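Local structure of SGNH-hydrolase family esterase (Altererythrobacter indicus, 7C2A) at residues I8-G12 with R60-L65; S50-T54 with L79-D83; I76-G80 with L97-L101. The protein hydrolyses ester bonds as a member of the SGNH-hydrolase family and possibly acts on lysophospholipids. All blocks are in the same frame, centred on the assembly; numbering follows the deposited sequence. Where two conformers were deposited one is given.

All three contacts belong to one alpha/beta fold with a parallel sheet. Contacts 1 and 3 press helices 54-66 and 90-106 onto the neighbouring strands 6-12 and 74-78; their centres are about 10 Å apart. Contact 2 joins the loops at the ends of strands 42-48 and 74-78. Its centre lies about 14 Å from that of contact 1 and about 10 Å from that of contact 3. Along the chain, contacts 1 and 2 interleave, contact 1 closes before contact 3 opens, and the second segment of contact 2 overlaps the first segment of contact 3 at Leu-79 and Gly-80. The packed core thus leads directly into loops that, as in relatives, probably carry active-site groups.

Contact 1: I8-G12 with R60-L65; sequences ILAFG and RIKFVL
The ring of Phe-11 sits between Ile-61 and Arg-60, where helix 54-66 covers the sheet. This helix belongs to a beta-alpha-beta crossover: it connects strands 42-48 and 74-78 and passes over strand 6-12, which lies between them. Ile-61 CD1 stands over the centre of one ring face, 3.7 Å from the Phe-11 centroid, in a CH-pi contact. The guanidinium of Arg-60 is stacked on the opposite face. The two centres are 4.3 Å apart and the planes tilt by 30°. The stack is offset, and its closest pair is Arg-60 NH1 and Phe-11 CE1 at 3.4 Å. Val-64 CG2 meets the ring at its edge, 4.0 Å from Phe-11 CE1. With CG anti to the backbone N (chi1 -168°), the Phe-11 ring reaches out toward the helix.

Leu-9 packs two residues back along the strand, on the same face. Its two methyls divide the work: Leu-9 CD1 lies 4.0 Å from Val-64 CG1, and Leu-9 CD2 lies 3.9 Å from Leu-65 CD2. The local axes of strand and helix run nearly antiparallel, at 157°. Strand 6-12 is held in the sheet by backbone bonds from Leu-9 to Leu-74 and Ile-76. The arginine is fixed from outside the ring stack. Its NE forms a salt bridge with Asp-52 OD2, and its NH1 is hydrogen-bonded to Ala-47 O.

Contact 2: S50-T54 with L79-D83; sequences SGDTT and LGGND
The flat amide of Asn-82 has the backbone of Gly-51 over one face, with Gly-51 C 3.2 Å from ND2. At the amide edge, Asn-82 ND2 donates to Asp-52 O (3.0 Å, N-H...O 158°). The acceptor lies near the amide plane, but the donor approaches from above the carbonyl plane of Asp-52. The second flat group is the carboxylate of Asp-83, which takes two bonds from one residue. Asp-83 OD1 uses its syn lone pair for Thr-54 N at 2.8 Å. Asp-83 OD2 accepts from Thr-54 OG1 at 2.7 Å, again on the syn side but 25° out of the plane. Thr-54 holds OG1 between its backbone N and carbonyl carbon (chi1 63°), which brings it round to the carboxylate that the backbone N already meets. Thr-53 is the N-cap of helix 54-66, its OG1 bonded to Ala-56 N.

A leucine in place of Asp-83 has no carboxylate, and Thr-54 N and OG1 would probably be left without their shared acceptor, loosening the tie between loop and helix 81-85. One water ties the loops: it donates to Asp-52 O (2.7 Å) and accepts from Gly-80 N and Asn-82 N. Another accepts from Gly-51 N (2.9 Å); Asn-82 ND2 lies unusually close to it, so that bond is doubtful. It sits between the family glycine and asparagine donors, which, as in relatives, probably form part of the oxyanion hole.

Contact 3: I76-G80 with L97-L101; sequences IVELG and LSGIL
Val-77 meets the helix with both of its methyls. Val-77 CG1 lies 4.0 Å from Leu-97 CD2, and Val-77 CG2 lies 4.0 Å from Leu-101 CD2. The first torsion, with CG1 anti to the backbone N (chi1 176°), spreads the two branches toward successive turns of the helix. Ile-100 CG2 comes in more loosely, 4.4 Å from Val-77 CG1. The backbone of Val-77 is bonded to Leu-112 and Met-114, in the next strand of the parallel sheet.

Glu-78 follows with its side chain directed away from the helix. On that other side its OE2 accepts a hydrogen bond from Asp-13 N, which satisfies a buried acidic oxygen.

Leu-79 turns back to the helix. Leu-79 CB lies 4.1 Å from Leu-97 CD2, the same methyl that meets Val-77. Leu-79 CD1 reaches Ile-100 CD1 at 3.8 Å, and these two side chains cross at about a right angle. The carbonyl also takes part: Leu-79 O lies 3.9 Å from Leu-97 CD1, and its hydrogen bond comes from Tyr-134 OH. Helix 133-140, which carries that tyrosine, packs on Leu-97 too.

Gly-80 ends the segment as the N-cap of helix 81-85. With phi at 126°, a side chain here would collide with Leu-79 O, which explains the glycine.

Strand 74-78 and helix 90-106 run almost antiparallel here (168°), with local axes 10.7 Å apart. They belong to a beta-alpha-beta crossover that continues into strand 111-114. The side-chain contacts across it are wholly apolar. Helix and sheet therefore meet through the fit of branched side chains, while Glu-78 OE2 and Leu-79 O have their polar partners outside this helix.

Contact 1: I8-G12 with R60-L65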
# COMPACT_ATOMS: atom_id res chain seq x y z
N ILE A 8 3.18 16.55 -6.19
CA ILE A 8 2.43 15.30 -6.22
C ILE A 8 2.37 14.76 -4.80
O ILE A 8 3.39 14.70 -4.11
CB ILE A 8 3.09 14.26 -7.15
CG1 ILE A 8 3.21 14.81 -8.57
CG2 ILE A 8 2.31 12.95 -7.11
CD1 ILE A 8 3.99 13.92 -9.52
N LEU A 9 1.17 14.39 -4.35
CA LEU A 9 1.00 13.75 -3.05
C LEU A 9 1.05 12.24 -3.22
O LEU A 9 0.24 11.68 -3.96
CB LEU A 9 -0.34 14.16 -2.46
CG LEU A 9 -0.66 13.50 -1.11
CD1 LEU A 9 0.32 13.96 -0.04
CD2 LEU A 9 -2.10 13.79 -0.67
N ALA A 10 1.98 11.57 -2.54
CA ALA A 10 2.05 10.11 -2.51
C ALA A 10 1.45 9.66 -1.18
O ALA A 10 2.11 9.70 -0.14
CB ALA A 10 3.49 9.64 -2.69
N PHE A 11 0.18 9.25 -1.21
CA PHE A 11 -0.59 8.97 -0.00
C PHE A 11 -0.75 7.45 0.10
O PHE A 11 -1.52 6.86 -0.65
CB PHE A 11 -1.95 9.66 -0.10
CG PHE A 11 -2.73 9.67 1.18
CD1 PHE A 11 -2.38 10.51 2.22
CD2 PHE A 11 -3.84 8.84 1.35
CE1 PHE A 11 -3.10 10.54 3.42
CE2 PHE A 11 -4.58 8.86 2.53
CZ PHE A 11 -4.21 9.70 3.56
N GLY A 12 -0.01 6.83 1.01
CA GLY A 12 -0.00 5.38 1.07
C GLY A 12 0.54 4.82 2.35
O GLY A 12 0.52 5.47 3.39
N ARG A 60 -6.66 10.65 8.36
CA ARG A 60 -5.63 11.68 8.23
C ARG A 60 -5.66 12.44 6.92
O ARG A 60 -4.88 13.40 6.78
CB ARG A 60 -4.22 11.14 8.50
CG ARG A 60 -3.71 10.17 7.46
CD ARG A 60 -2.24 9.78 7.70
NE ARG A 60 -1.89 8.66 6.83
CZ ARG A 60 -1.08 8.73 5.77
NH1 ARG A 60 -0.44 9.85 5.48
NH2 ARG A 60 -0.88 7.66 5.02
N ILE A 61 -6.51 12.09 5.95
CA ILE A 61 -6.40 12.72 4.63
C ILE A 61 -6.59 14.23 4.71
O ILE A 61 -5.85 14.99 4.08
CB ILE A 61 -7.30 12.04 3.58
CG1 ILE A 61 -7.11 12.71 2.21
CG2 ILE A 61 -8.78 12.07 3.98
CD1 ILE A 61 -5.71 12.57 1.59
N LYS A 62 -7.59 14.70 5.46
CA LYS A 62 -7.81 16.14 5.57
C LYS A 62 -6.61 16.83 6.19
O LYS A 62 -6.16 17.88 5.70
CB LYS A 62 -9.07 16.43 6.39
CG LYS A 62 -10.39 16.31 5.63
CD LYS A 62 -11.56 16.61 6.56
CE LYS A 62 -12.91 16.48 5.86
NZ LYS A 62 -13.16 17.59 4.90
N PHE A 63 -6.08 16.27 7.27
CA PHE A 63 -4.93 16.87 7.94
C PHE A 63 -3.73 16.94 7.00
O PHE A 63 -3.02 17.95 6.95
CB PHE A 63 -4.57 16.05 9.18
CG PHE A 63 -3.36 16.55 9.91
CD1 PHE A 63 -3.48 17.57 10.84
CD2 PHE A 63 -2.11 16.02 9.68
CE1 PHE A 63 -2.39 18.05 11.52
CE2 PHE A 63 -1.00 16.50 10.36
CZ PHE A 63 -1.14 17.52 11.28
N VAL A 64 -3.47 15.85 6.27
CA VAL A 64 -2.33 15.83 5.35
C VAL A 64 -2.49 16.91 4.28
O VAL A 64 -1.55 17.64 3.98
CB VAL A 64 -2.16 14.42 4.75
CG1 VAL A 64 -1.19 14.44 3.58
CG2 VAL A 64 -1.68 13.45 5.81
N LEU A 65 -3.69 17.04 3.72
CA LEU A 65 -3.92 18.06 2.71
C LEU A 65 -3.81 19.47 3.30
O LEU A 65 -3.18 20.35 2.70
CB LEU A 65 -5.29 17.86 2.07
CG LEU A 65 -5.38 16.60 1.21
CD1 LEU A 65 -6.82 16.30 0.86
CD2 LEU A 65 -4.53 16.74 -0.06

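Contact 2: S50-T54 with L79-D83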
# COMPACT_ATOMS: atom_id res chain seq x y z
N SER A 50 3.81 3.60 7.34
CA SER A 50 3.87 2.12 7.47
C SER A 50 2.71 1.62 8.33
O SER A 50 2.43 2.23 9.36
CB SER A 50 5.21 1.69 8.01
OG SER A 50 6.22 1.96 7.06
N GLY A 51 2.04 0.56 7.87
CA GLY A 51 0.93 -0.07 8.61
C GLY A 51 -0.40 0.64 8.46
O GLY A 51 -1.38 0.16 9.04
N ASP A 52 -0.47 1.73 7.70
CA ASP A 52 -1.76 2.46 7.56
C ASP A 52 -2.81 1.59 6.86
O ASP A 52 -2.55 1.07 5.77
CB ASP A 52 -1.61 3.73 6.72
CG ASP A 52 -1.85 5.01 7.49
OD1 ASP A 52 -1.56 5.03 8.70
OD2 ASP A 52 -2.31 5.97 6.88
N THR A 53 -3.96 1.46 7.50
CA THR A 53 -5.12 0.80 6.86
C THR A 53 -5.90 1.88 6.10
O THR A 53 -5.58 3.07 6.21
CB THR A 53 -6.08 0.25 7.93
OG1 THR A 53 -6.41 1.36 8.76
CG2 THR A 53 -5.47 -0.87 8.75
N THR A 54 -6.89 1.47 5.31
CA THR A 54 -7.76 2.46 4.67
C THR A 54 -8.42 3.37 5.70
O THR A 54 -8.58 4.57 5.46
CB THR A 54 -8.81 1.77 3.78
OG1 THR A 54 -9.68 0.95 4.58
CG2 THR A 54 -8.15 0.96 2.66
N LEU A 79 -3.53 2.32 -0.83
CA LEU A 79 -3.94 1.82 0.47
C LEU A 79 -4.83 0.60 0.28
O LEU A 79 -5.50 0.45 -0.74
CB LEU A 79 -4.72 2.87 1.28
CG LEU A 79 -3.89 4.04 1.80
CD1 LEU A 79 -4.83 5.08 2.40
CD2 LEU A 79 -2.91 3.57 2.84
N GLY A 80 -4.86 -0.24 1.32
CA GLY A 80 -5.70 -1.42 1.34
C GLY A 80 -4.92 -2.68 1.64
O GLY A 80 -5.48 -3.67 2.13
N GLY A 81 -3.62 -2.66 1.36
CA GLY A 81 -2.80 -3.82 1.67
C GLY A 81 -2.84 -4.20 3.14
O GLY A 81 -2.87 -5.38 3.48
N ASN A 82 -2.88 -3.20 4.02
CA ASN A 82 -2.90 -3.51 5.48
C ASN A 82 -4.28 -4.07 5.87
O ASN A 82 -4.32 -4.90 6.78
CB ASN A 82 -2.42 -2.35 6.34
CG ASN A 82 -0.91 -2.21 6.24
OD1 ASN A 82 -0.17 -3.14 6.55
ND2 ASN A 82 -0.46 -1.07 5.76
N ASP A 83 -5.34 -3.63 5.20
CA ASP A 83 -6.69 -4.22 5.46
C ASP A 83 -6.61 -5.71 5.12
O ASP A 83 -7.11 -6.51 5.91
CB ASP A 83 -7.79 -3.52 4.66
CG ASP A 83 -7.93 -2.03 4.96
OD1 ASP A 83 -6.90 -1.33 4.90
OD2 ASP A 83 -9.06 -1.60 5.23
O HOH W 1 2.02 -0.82 5.30
O HOH W 2 -2.91 -0.29 3.42

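Contact 3: I76-G80 with L97-L101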
# COMPACT_ATOMS: atom_id res chain seq x y z
N ILE A 76 -1.65 10.42 -5.56
CA ILE A 76 -1.52 8.99 -5.81
C ILE A 76 -1.93 8.28 -4.53
O ILE A 76 -1.33 8.50 -3.48
CB ILE A 76 -0.09 8.61 -6.20
CG1 ILE A 76 0.43 9.47 -7.36
CG2 ILE A 76 -0.03 7.12 -6.51
CD1 ILE A 76 1.91 9.25 -7.70
N VAL A 77 -2.96 7.44 -4.60
CA VAL A 77 -3.53 6.81 -3.41
C VAL A 77 -3.23 5.32 -3.47
O VAL A 77 -3.62 4.63 -4.42
CB VAL A 77 -5.04 7.07 -3.29
CG1 VAL A 77 -5.62 6.31 -2.11
CG2 VAL A 77 -5.32 8.55 -3.18
N GLU A 78 -2.55 4.82 -2.43
CA GLU A 78 -2.04 3.45 -2.39
C GLU A 78 -2.34 2.89 -1.00
O GLU A 78 -1.52 2.97 -0.10
CB GLU A 78 -0.54 3.47 -2.68
CG GLU A 78 0.16 2.14 -2.60
CD GLU A 78 0.77 1.85 -1.24
OE1 GLU A 78 0.58 0.70 -0.77
OE2 GLU A 78 1.43 2.73 -0.64
N LEU A 79 -3.53 2.32 -0.83
CA LEU A 79 -3.94 1.82 0.47
C LEU A 79 -4.83 0.60 0.28
O LEU A 79 -5.50 0.45 -0.74
CB LEU A 79 -4.72 2.87 1.28
CG LEU A 79 -3.89 4.04 1.80
CD1 LEU A 79 -4.83 5.08 2.40
CD2 LEU A 79 -2.91 3.57 2.84
N GLY A 80 -4.86 -0.24 1.32
CA GLY A 80 -5.70 -1.42 1.34
C GLY A 80 -4.92 -2.68 1.64
O GLY A 80 -5.48 -3.67 2.13
N LEU A 97 -11.84 3.93 1.43
CA LEU A 97 -11.19 4.53 0.27
C LEU A 97 -12.11 5.52 -0.43
O LEU A 97 -11.65 6.56 -0.91
CB LEU A 97 -10.76 3.43 -0.71
CG LEU A 97 -9.44 2.75 -0.35
CD1 LEU A 97 -9.32 1.39 -1.03
CD2 LEU A 97 -8.25 3.63 -0.71
N SER A 98 -13.42 5.23 -0.46
CA SER A 98 -14.37 6.17 -1.05
C SER A 98 -14.31 7.52 -0.34
O SER A 98 -14.37 8.57 -0.98
CB SER A 98 -15.79 5.60 -0.98
OG SER A 98 -15.96 4.48 -1.81
N GLY A 99 -14.21 7.50 0.99
CA GLY A 99 -14.12 8.75 1.73
C GLY A 99 -12.85 9.52 1.41
O GLY A 99 -12.87 10.75 1.34
N ILE A 100 -11.73 8.82 1.22
CA ILE A 100 -10.49 9.48 0.82
C ILE A 100 -10.64 10.13 -0.55
O ILE A 100 -10.28 11.30 -0.75
CB ILE A 100 -9.32 8.48 0.83
CG1 ILE A 100 -9.08 7.96 2.24
CG2 ILE A 100 -8.06 9.13 0.26
CD1 ILE A 100 -8.20 6.73 2.29
N LEU A 101 -11.18 9.38 -1.52
CA LEU A 101 -11.29 9.91 -2.87
C LEU A 101 -12.30 11.04 -2.93
O LEU A 101 -12.13 11.99 -3.70
CB LEU A 101 -11.65 8.80 -3.85
CG LEU A 101 -10.70 7.60 -3.89
CD1 LEU A 101 -10.99 6.76 -5.11
CD2 LEU A 101 -9.24 8.03 -3.86